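Local coordinates for protein DNA polymerase III subunit beta (Deinococcus radiodurans, PDB 4TRT) that probably tethers DNA polymerases and other proteins to DNA as a ring-shaped head-to-tail dimeric sliding clamp, conferring processivity on replication, at residues F210-D214 / G215-V219; N28-L31 / T32-K35; V36-E40 / G41-L45. All blocks are in the same frame, centred on the assembly; numbering follows the deposited sequence.

Contact 1 (F210-D214 / G215-V219); sequences FTYGD and GMLTV
Leu-217 sends its two methyls to different parts of Phe-210. CD2 sits over the centre of the Phe-210 ring, 4.3 Å from the centroid and 6° off the ring normal, a clean CH-pi contact, while CD1 reaches the foot of the same side chain, 3.9 Å from Phe-210 CB. CG of the leucine stands anti to the backbone N (chi1 179°), which swings the branch toward the neighbouring strand; CD1 also touches CD1 of Tyr-212 at 4.0 Å. Val-219 lies alongside Phe-210, its CG2 3.9 Å from ring atom CE1. Trimming Phe-210 to an alanine here would probably leave Leu-217 CD2 without the ring face it rests on and open a gap between Val-219 CG2 and the leucines Leu-189 and Leu-128 that the ring touches.

On the reverse face Thr-211 and Thr-218 meet through their CB atoms. Their hydroxyls turn to other partners, Gln-123 O and Asn-227 OD1, and a water bridges Thr-211 O to Thr-218 OG1. Between the two threonine backbones run paired bonds, Thr-211 N to Thr-218 O at 2.8 Å and Thr-218 N to Thr-211 O at 2.9 Å. Gly-213 N bonds to Met-216 O where the chain reverses through Asp-214 and Gly-215, the latter at a positive phi that favours glycine. This is a tight antiparallel beta hairpin, part of the central domain of the clamp.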
ATOM      1  N   PHE A 210     -32.574 -13.222   0.925  1.00 48.31           N
ATOM      2  CA  PHE A 210     -32.176 -14.103   2.030  1.00 47.55           C
ATOM      3  C   PHE A 210     -32.960 -15.407   1.958  1.00 49.44           C
ATOM      4  O   PHE A 210     -34.184 -15.395   1.784  1.00 48.87           O
ATOM      5  CB  PHE A 210     -32.498 -13.471   3.391  1.00 47.75           C
ATOM      6  CG  PHE A 210     -31.613 -12.324   3.792  1.00 46.18           C
ATOM      7  CD1 PHE A 210     -30.655 -11.786   2.946  1.00 46.24           C
ATOM      8  CD2 PHE A 210     -31.776 -11.757   5.052  1.00 46.62           C
ATOM      9  CE1 PHE A 210     -29.872 -10.722   3.357  1.00 44.91           C
ATOM     10  CE2 PHE A 210     -30.997 -10.696   5.465  1.00 44.83           C
ATOM     11  CZ  PHE A 210     -30.034 -10.183   4.620  1.00 45.46           C
ATOM     12  N   THR A 211     -32.257 -16.524   2.105  1.00 47.29           N
ATOM     13  CA  THR A 211     -32.884 -17.819   2.308  1.00 48.08           C
ATOM     14  C   THR A 211     -32.454 -18.300   3.690  1.00 48.68           C
ATOM     15  O   THR A 211     -31.260 -18.509   3.926  1.00 45.11           O
ATOM     16  CB  THR A 211     -32.420 -18.859   1.266  1.00 48.13           C
ATOM     17  OG1 THR A 211     -32.624 -18.347  -0.056  1.00 47.75           O
ATOM     18  CG2 THR A 211     -33.178 -20.171   1.448  1.00 50.11           C
ATOM     19  N   TYR A 212     -33.424 -18.489   4.586  1.00 50.10           N
ATOM     20  CA  TYR A 212     -33.153 -18.967   5.945  1.00 51.99           C
ATOM     21  C   TYR A 212     -32.861 -20.457   5.941  1.00 53.17           C
ATOM     22  O   TYR A 212     -33.503 -21.217   5.231  1.00 55.81           O
ATOM     23  CB  TYR A 212     -34.356 -18.722   6.857  1.00 54.78           C
ATOM     24  CG  TYR A 212     -34.763 -17.280   6.976  1.00 56.57           C
ATOM     25  CD1 TYR A 212     -33.823 -16.302   7.279  1.00 55.96           C
ATOM     26  CD2 TYR A 212     -36.088 -16.892   6.804  1.00 60.65           C
ATOM     27  CE1 TYR A 212     -34.193 -14.979   7.398  1.00 58.42           C
ATOM     28  CE2 TYR A 212     -36.470 -15.570   6.922  1.00 61.63           C
ATOM     29  CZ  TYR A 212     -35.518 -14.619   7.221  1.00 61.29           C
ATOM     30  OH  TYR A 212     -35.878 -13.304   7.355  1.00 64.26           O
ATOM     31  N   GLY A 213     -31.885 -20.868   6.739  1.00 51.33           N
ATOM     32  CA  GLY A 213     -31.568 -22.277   6.902  1.00 52.22           C
ATOM     33  C   GLY A 213     -31.431 -22.595   8.367  1.00 52.57           C
ATOM     34  O   GLY A 213     -31.703 -21.751   9.220  1.00 51.32           O
ATOM     35  N   ASP A 214     -30.997 -23.812   8.668  1.00 54.90           N
ATOM     36  CA  ASP A 214     -30.808 -24.233  10.053  1.00 55.45           C
ATOM     37  C   ASP A 214     -29.430 -23.773  10.521  1.00 51.75           C
ATOM     38  O   ASP A 214     -28.418 -24.336  10.124  1.00 51.56           O
ATOM     39  CB  ASP A 214     -30.937 -25.758  10.161  1.00 58.82           C
ATOM     40  CG  ASP A 214     -30.793 -26.262  11.583  1.00 60.41           C
ATOM     41  OD1 ASP A 214     -30.877 -25.459  12.534  1.00 63.07           O
ATOM     42  OD2 ASP A 214     -30.613 -27.477  11.753  1.00 66.57           O
ATOM     43  N   GLY A 215     -29.404 -22.746  11.362  1.00 49.78           N
ATOM     44  CA  GLY A 215     -28.153 -22.155  11.832  1.00 48.04           C
ATOM     45  C   GLY A 215     -27.320 -21.501  10.730  1.00 45.76           C
ATOM     46  O   GLY A 215     -26.123 -21.294  10.898  1.00 43.25           O
ATOM     47  N   MET A 216     -27.951 -21.174   9.604  1.00 44.20           N
ATOM     48  CA  MET A 216     -27.232 -20.614   8.474  1.00 43.68           C
ATOM     49  C   MET A 216     -28.140 -19.705   7.665  1.00 43.35           C
ATOM     50  O   MET A 216     -29.360 -19.713   7.833  1.00 44.21           O
ATOM     51  CB  MET A 216     -26.625 -21.720   7.594  1.00 45.41           C
ATOM     52  CG  MET A 216     -27.613 -22.541   6.769  1.00 48.61           C
ATOM     53  SD  MET A 216     -26.800 -23.653   5.586  1.00 53.81           S
ATOM     54  CE  MET A 216     -25.935 -22.478   4.545  1.00 51.07           C
ATOM     55  N   LEU A 217     -27.518 -18.910   6.807  1.00 41.76           N
ATOM     56  CA  LEU A 217     -28.211 -17.976   5.937  1.00 41.80           C
ATOM     57  C   LEU A 217     -27.574 -18.071   4.560  1.00 41.50           C
ATOM     58  O   LEU A 217     -26.361 -18.230   4.449  1.00 40.62           O
ATOM     59  CB  LEU A 217     -28.062 -16.554   6.475  1.00 41.41           C
ATOM     60  CG  LEU A 217     -28.723 -15.416   5.675  1.00 42.88           C
ATOM     61  CD1 LEU A 217     -30.235 -15.512   5.801  1.00 44.09           C
ATOM     62  CD2 LEU A 217     -28.236 -14.047   6.134  1.00 41.97           C
ATOM     63  N   THR A 218     -28.396 -18.002   3.517  1.00 42.25           N
ATOM     64  CA  THR A 218     -27.906 -17.859   2.155  1.00 41.60           C
ATOM     65  C   THR A 218     -28.361 -16.506   1.604  1.00 42.88           C
ATOM     66  O   THR A 218     -29.550 -16.162   1.652  1.00 41.30           O
ATOM     67  CB  THR A 218     -28.407 -18.994   1.237  1.00 44.32           C
ATOM     68  OG1 THR A 218     -27.986 -20.259   1.762  1.00 44.17           O
ATOM     69  CG2 THR A 218     -27.856 -18.826  -0.190  1.00 42.88           C
ATOM     70  N   VAL A 219     -27.401 -15.728   1.113  1.00 40.97           N
ATOM     71  CA  VAL A 219     -27.669 -14.424   0.536  1.00 42.01           C
ATOM     72  C   VAL A 219     -27.379 -14.483  -0.948  1.00 45.16           C
ATOM     73  O   VAL A 219     -26.273 -14.883  -1.353  1.00 44.04           O
ATOM     74  CB  VAL A 219     -26.801 -13.329   1.180  1.00 41.07           C
ATOM     75  CG1 VAL A 219     -27.095 -11.966   0.560  1.00 40.93           C
ATOM     76  CG2 VAL A 219     -27.040 -13.278   2.684  1.00 39.36           C
TER
HETATM   77  O   HOH W   1     -29.695 -20.836   4.132  1.00 42.33           O
HETATM   78  O   HOH W   2     -31.155 -16.273  -1.183  1.00 51.99           O

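Contact 2 (N28-L31 / T32-K35); sequences NPLL and TALK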
ATOM      1  N   ASN A  28      -4.993 -28.773   3.842  1.00 51.54           N
ATOM      2  CA  ASN A  28      -5.980 -29.433   2.985  1.00 49.58           C
ATOM      3  C   ASN A  28      -5.720 -29.066   1.526  1.00 48.88           C
ATOM      4  O   ASN A  28      -5.951 -27.924   1.121  1.00 43.94           O
ATOM      5  CB  ASN A  28      -7.396 -28.993   3.408  1.00 48.39           C
ATOM      6  CG  ASN A  28      -8.500 -29.649   2.596  1.00 46.58           C
ATOM      7  OD1 ASN A  28      -8.269 -30.179   1.519  1.00 45.24           O
ATOM      8  ND2 ASN A  28      -9.726 -29.592   3.114  1.00 47.73           N
ATOM      9  N   PRO A  29      -5.280 -30.039   0.713  1.00 51.52           N
ATOM     10  CA  PRO A  29      -4.843 -29.695  -0.641  1.00 49.62           C
ATOM     11  C   PRO A  29      -5.949 -29.161  -1.557  1.00 47.35           C
ATOM     12  O   PRO A  29      -5.648 -28.497  -2.524  1.00 47.47           O
ATOM     13  CB  PRO A  29      -4.277 -31.020  -1.184  1.00 52.31           C
ATOM     14  CG  PRO A  29      -4.939 -32.082  -0.387  1.00 53.82           C
ATOM     15  CD  PRO A  29      -5.246 -31.494   0.963  1.00 54.04           C
ATOM     16  N   LEU A  30      -7.212 -29.441  -1.243  1.00 45.80           N
ATOM     17  CA  LEU A  30      -8.338 -29.014  -2.077  1.00 41.76           C
ATOM     18  C   LEU A  30      -8.979 -27.718  -1.607  1.00 39.43           C
ATOM     19  O   LEU A  30      -9.726 -27.107  -2.352  1.00 37.79           O
ATOM     20  CB  LEU A  30      -9.402 -30.119  -2.141  1.00 44.30           C
ATOM     21  CG  LEU A  30      -9.185 -31.162  -3.238  1.00 46.31           C
ATOM     22  CD1 LEU A  30     -10.150 -32.318  -3.049  1.00 46.66           C
ATOM     23  CD2 LEU A  30      -9.339 -30.519  -4.622  1.00 45.37           C
ATOM     24  N   LEU A  31      -8.703 -27.301  -0.374  1.00 39.50           N
ATOM     25  CA  LEU A  31      -9.342 -26.110   0.184  1.00 38.72           C
ATOM     26  C   LEU A  31      -8.923 -24.835  -0.580  1.00 37.84           C
ATOM     27  O   LEU A  31      -9.685 -23.875  -0.646  1.00 37.39           O
ATOM     28  CB  LEU A  31      -9.033 -25.988   1.668  1.00 37.37           C
ATOM     29  CG  LEU A  31      -9.759 -24.869   2.419  1.00 38.80           C
ATOM     30  CD1 LEU A  31     -11.271 -24.948   2.242  1.00 37.87           C
ATOM     31  CD2 LEU A  31      -9.384 -24.923   3.901  1.00 38.50           C
ATOM     32  N   THR A  32      -7.739 -24.873  -1.184  1.00 37.76           N
ATOM     33  CA  THR A  32      -7.210 -23.762  -1.962  1.00 37.37           C
ATOM     34  C   THR A  32      -7.708 -23.775  -3.416  1.00 35.31           C
ATOM     35  O   THR A  32      -7.332 -22.900  -4.194  1.00 34.33           O
ATOM     36  CB  THR A  32      -5.667 -23.797  -1.955  1.00 37.95           C
ATOM     37  OG1 THR A  32      -5.229 -25.097  -2.344  1.00 38.99           O
ATOM     38  CG2 THR A  32      -5.136 -23.516  -0.574  1.00 41.38           C
ATOM     39  N   ALA A  33      -8.529 -24.764  -3.776  1.00 33.73           N
ATOM     40  CA  ALA A  33      -9.031 -24.900  -5.135  1.00 34.72           C
ATOM     41  C   ALA A  33     -10.284 -24.056  -5.392  1.00 34.72           C
ATOM     42  O   ALA A  33     -11.062 -23.751  -4.479  1.00 36.29           O
ATOM     43  CB  ALA A  33      -9.328 -26.349  -5.455  1.00 35.41           C
ATOM     44  N   LEU A  34     -10.437 -23.674  -6.654  1.00 34.58           N
ATOM     45  CA  LEU A  34     -11.654 -23.077  -7.176  1.00 33.36           C
ATOM     46  C   LEU A  34     -12.383 -24.191  -7.900  1.00 35.03           C
ATOM     47  O   LEU A  34     -11.769 -24.919  -8.696  1.00 35.21           O
ATOM     48  CB  LEU A  34     -11.287 -21.970  -8.169  1.00 34.81           C
ATOM     49  CG  LEU A  34     -12.407 -21.306  -8.970  1.00 36.07           C
ATOM     50  CD1 LEU A  34     -13.255 -20.443  -8.041  1.00 37.57           C
ATOM     51  CD2 LEU A  34     -11.792 -20.438 -10.051  1.00 35.12           C
ATOM     52  N   LYS A  35     -13.681 -24.336  -7.649  1.00 35.00           N
ATOM     53  CA  LYS A  35     -14.484 -25.249  -8.431  1.00 36.64           C
ATOM     54  C   LYS A  35     -15.147 -24.480  -9.563  1.00 38.15           C
ATOM     55  O   LYS A  35     -15.649 -23.361  -9.364  1.00 35.82           O
ATOM     56  CB  LYS A  35     -15.532 -25.957  -7.579  1.00 38.59           C
ATOM     57  CG  LYS A  35     -16.350 -26.965  -8.370  1.00 42.08           C
ATOM     58  CD  LYS A  35     -17.040 -28.001  -7.495  1.00 51.19           C
ATOM     59  CE  LYS A  35     -18.434 -27.592  -7.079  1.00 53.83           C
ATOM     60  NZ  LYS A  35     -19.040 -28.589  -6.140  1.00 58.26           N
TER
HETATM   61  O   HOH W   3     -12.170 -23.713  -1.932  1.00 34.50           O
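Leu-30 O receives the backbone N-H of Ala-33 at 3.0 Å, the bond that closes a type I beta turn over Leu-31 and Thr-32. The donor comes in well above the carbonyl plane, 62° out of it, rather than on a lone pair. The methyl of Ala-33 crowds the same oxygen, with CB 3.2 Å from Leu-30 O, and CD2 of Leu-30 approaches that methyl more loosely.

One step earlier, Asn-28 shapes the entry to this turn. Its OD1 accepts the N-H of Leu-30 at 3.0 Å, an Asx turn, the donor tilted 35° from the amide carbonyl plane. With CG anti to the asparagine's own nitrogen (chi1 -179°), the amide is carried past Pro-29 to meet that N-H. The main-chain oxygen of Asn-28 takes the next one, from Leu-31 N at 3.2 Å, while the backbone N-H of Asn-28 goes to Ser-26 OG. Thr-32 tucks its hydroxyl back over the turn, leaving OG1 3.4 Å from Pro-29 O. A water lies 2.8 Å from Leu-31 O and the same distance from Ala-33 O, spanning the outlet of the turn.

Strand 33-38 begins directly after it. Leu-34 bonds through its backbone to Val-70 of strand 68-71, and Thr-32 to Ala-72 at the start of helix 72-81; the side chain of Leu-34 turns into the layer formed by helices 8-21 and 72-81. On the other flank, Leu-31 rests against Thr-48 of strand 42-48.

Contact 3 (V36-E40 / G41-L45); sequences VETSE and GGLTL
Val-36 to Thr-38 and Gly-42 to Leu-45 run antiparallel, the axes 4.6 Å apart at closest and their directions 153° apart, with Glu-37 and Thr-44 as the hydrogen-bonded pair. Thr-44 N meets Glu-37 O at 2.7 Å and the return bond, Glu-37 N to Thr-44 O, is nearly straight. Nearer the bend, Ser-39 N bonds to Gly-42 O at 3.0 Å, while the bond from Gly-42 N to Ser-39 O is weak; the backbone angles of Gly-42 by themselves call for glycine.

On one face Val-36 and Leu-45 lie side by side, CG2 to CD2 at 3.9 Å. Thr-38 and Leu-43 pack likewise but tightly, CG2 to CD2 only 3.3 Å. Thr-38 CG2 stands anti to the carbonyl carbon (chi1 55°), facing the leucine, and OG1 bonds to Glu-66 O. On the other face Glu-37 leans across Thr-44, OE1 4.1 Å from CG2.

A water on that side gives its protons to Glu-37 O and Gly-42 O and accepts from Ser-39 OG (2.6 Å) and Thr-44 OG1. The hairpin is thus two-sided: largely aliphatic toward helix 8-21 and strand 2-7, polar and hydrated on the side of Glu-37, Ser-39 and Thr-44.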
ATOM      1  N   VAL A  36     -15.101 -25.049 -10.765  1.00 37.93           N
ATOM      2  CA  VAL A  36     -15.721 -24.413 -11.934  1.00 38.43           C
ATOM      3  C   VAL A  36     -16.726 -25.380 -12.531  1.00 39.86           C
ATOM      4  O   VAL A  36     -16.373 -26.485 -12.924  1.00 41.24           O
ATOM      5  CB  VAL A  36     -14.691 -24.014 -13.013  1.00 37.77           C
ATOM      6  CG1 VAL A  36     -15.405 -23.335 -14.176  1.00 36.75           C
ATOM      7  CG2 VAL A  36     -13.633 -23.095 -12.431  1.00 36.55           C
ATOM      8  N   GLU A  37     -17.989 -24.975 -12.540  1.00 40.35           N
ATOM      9  CA  GLU A  37     -19.049 -25.781 -13.090  1.00 43.58           C
ATOM     10  C   GLU A  37     -19.529 -25.072 -14.316  1.00 47.16           C
ATOM     11  O   GLU A  37     -19.733 -23.858 -14.289  1.00 45.97           O
ATOM     12  CB  GLU A  37     -20.217 -25.914 -12.115  1.00 45.73           C
ATOM     13  CG  GLU A  37     -19.968 -26.902 -11.001  1.00 48.67           C
ATOM     14  CD  GLU A  37     -21.032 -26.829  -9.925  1.00 52.34           C
ATOM     15  OE1 GLU A  37     -21.275 -25.714  -9.415  1.00 52.91           O
ATOM     16  OE2 GLU A  37     -21.627 -27.881  -9.601  1.00 59.29           O
ATOM     17  N   THR A  38     -19.696 -25.827 -15.396  1.00 52.52           N
ATOM     18  CA  THR A  38     -20.081 -25.255 -16.666  1.00 54.23           C
ATOM     19  C   THR A  38     -21.441 -25.786 -17.080  1.00 56.61           C
ATOM     20  O   THR A  38     -21.812 -26.917 -16.774  1.00 57.22           O
ATOM     21  CB  THR A  38     -19.019 -25.525 -17.761  1.00 55.04           C
ATOM     22  OG1 THR A  38     -18.750 -26.932 -17.871  1.00 52.28           O
ATOM     23  CG2 THR A  38     -17.712 -24.763 -17.443  1.00 54.50           C
ATOM     24  N   SER A  39     -22.184 -24.933 -17.765  1.00 59.81           N
ATOM     25  CA  SER A  39     -23.448 -25.302 -18.388  1.00 63.77           C
ATOM     26  C   SER A  39     -23.573 -24.413 -19.627  1.00 67.85           C
ATOM     27  O   SER A  39     -22.652 -23.643 -19.920  1.00 63.61           O
ATOM     28  CB  SER A  39     -24.611 -25.109 -17.407  1.00 65.03           C
ATOM     29  OG  SER A  39     -24.410 -23.990 -16.555  1.00 60.88           O
ATOM     30  N   GLU A  40     -24.685 -24.514 -20.352  1.00 73.04           N
ATOM     31  CA  GLU A  40     -24.865 -23.724 -21.577  1.00 74.67           C
ATOM     32  C   GLU A  40     -24.693 -22.217 -21.318  1.00 71.61           C
ATOM     33  O   GLU A  40     -23.972 -21.545 -22.056  1.00 70.65           O
ATOM     34  CB  GLU A  40     -26.229 -24.009 -22.242  1.00 79.77           C
ATOM     35  CG  GLU A  40     -27.408 -23.364 -21.534  1.00 82.11           C
ATOM     36  CD  GLU A  40     -28.745 -23.673 -22.173  1.00 85.06           C
ATOM     37  OE1 GLU A  40     -28.789 -23.792 -23.417  1.00 89.35           O
ATOM     38  OE2 GLU A  40     -29.751 -23.778 -21.430  1.00 86.05           O
ATOM     39  N   GLY A  41     -25.326 -21.710 -20.255  1.00 67.33           N
ATOM     40  CA  GLY A  41     -25.392 -20.266 -19.993  1.00 63.46           C
ATOM     41  C   GLY A  41     -24.102 -19.634 -19.507  1.00 55.83           C
ATOM     42  O   GLY A  41     -23.890 -18.426 -19.658  1.00 51.27           O
ATOM     43  N   GLY A  42     -23.222 -20.442 -18.938  1.00 52.82           N
ATOM     44  CA  GLY A  42     -21.970 -19.919 -18.454  1.00 48.12           C
ATOM     45  C   GLY A  42     -21.278 -20.780 -17.425  1.00 45.86           C
ATOM     46  O   GLY A  42     -21.497 -21.992 -17.340  1.00 48.39           O
ATOM     47  N   LEU A  43     -20.407 -20.123 -16.673  1.00 44.04           N
ATOM     48  CA  LEU A  43     -19.544 -20.753 -15.701  1.00 44.58           C
ATOM     49  C   LEU A  43     -20.018 -20.351 -14.309  1.00 44.23           C
ATOM     50  O   LEU A  43     -20.283 -19.178 -14.054  1.00 43.07           O
ATOM     51  CB  LEU A  43     -18.099 -20.274 -15.872  1.00 45.52           C
ATOM     52  CG  LEU A  43     -17.441 -20.205 -17.259  1.00 47.05           C
ATOM     53  CD1 LEU A  43     -16.234 -19.288 -17.194  1.00 47.89           C
ATOM     54  CD2 LEU A  43     -17.023 -21.564 -17.769  1.00 49.31           C
ATOM     55  N   THR A  44     -20.084 -21.320 -13.407  1.00 42.61           N
ATOM     56  CA  THR A  44     -20.304 -21.041 -11.992  1.00 43.72           C
ATOM     57  C   THR A  44     -18.996 -21.327 -11.270  1.00 41.54           C
ATOM     58  O   THR A  44     -18.502 -22.448 -11.293  1.00 42.37           O
ATOM     59  CB  THR A  44     -21.462 -21.891 -11.449  1.00 44.83           C
ATOM     60  OG1 THR A  44     -22.646 -21.541 -12.160  1.00 45.07           O
ATOM     61  CG2 THR A  44     -21.716 -21.649  -9.954  1.00 44.98           C
ATOM     62  N   LEU A  45     -18.433 -20.282 -10.673  1.00 39.75           N
ATOM     63  CA  LEU A  45     -17.183 -20.348  -9.928  1.00 38.32           C
ATOM     64  C   LEU A  45     -17.521 -20.455  -8.443  1.00 39.49           C
ATOM     65  O   LEU A  45     -18.274 -19.625  -7.927  1.00 37.58           O
ATOM     66  CB  LEU A  45     -16.365 -19.068 -10.166  1.00 40.27           C
ATOM     67  CG  LEU A  45     -16.172 -18.572 -11.607  1.00 43.06           C
ATOM     68  CD1 LEU A  45     -15.538 -17.187 -11.649  1.00 41.15           C
ATOM     69  CD2 LEU A  45     -15.319 -19.552 -12.397  1.00 43.31           C
TER
HETATM   70  O   HOH W   4     -18.908 -24.047  -8.897  1.00 49.62           O
HETATM   71  O   HOH W   5     -22.664 -23.126 -14.802  1.00 51.31           O

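How the contacts relate
From the N terminus, contact 2 comes first, closing the turn that leads from the loop after helix 8-21 into strand 33-38. That strand runs straight on into contact 3, whose bend returns the chain as strand 42-48; the two touch where Leu-34 CD1 packs on Leu-45 CB at 4.0 Å. Contact 1 follows much later, with its own bend between strands 207-212 and 216-220. None nests in or crosses another. Contacts 1 and 3 have centres about 24 Å apart and do not touch, yet belong to one antiparallel sheet that spans the N-terminal and central domains, which join where strand 52-59 pairs with strand 224-229.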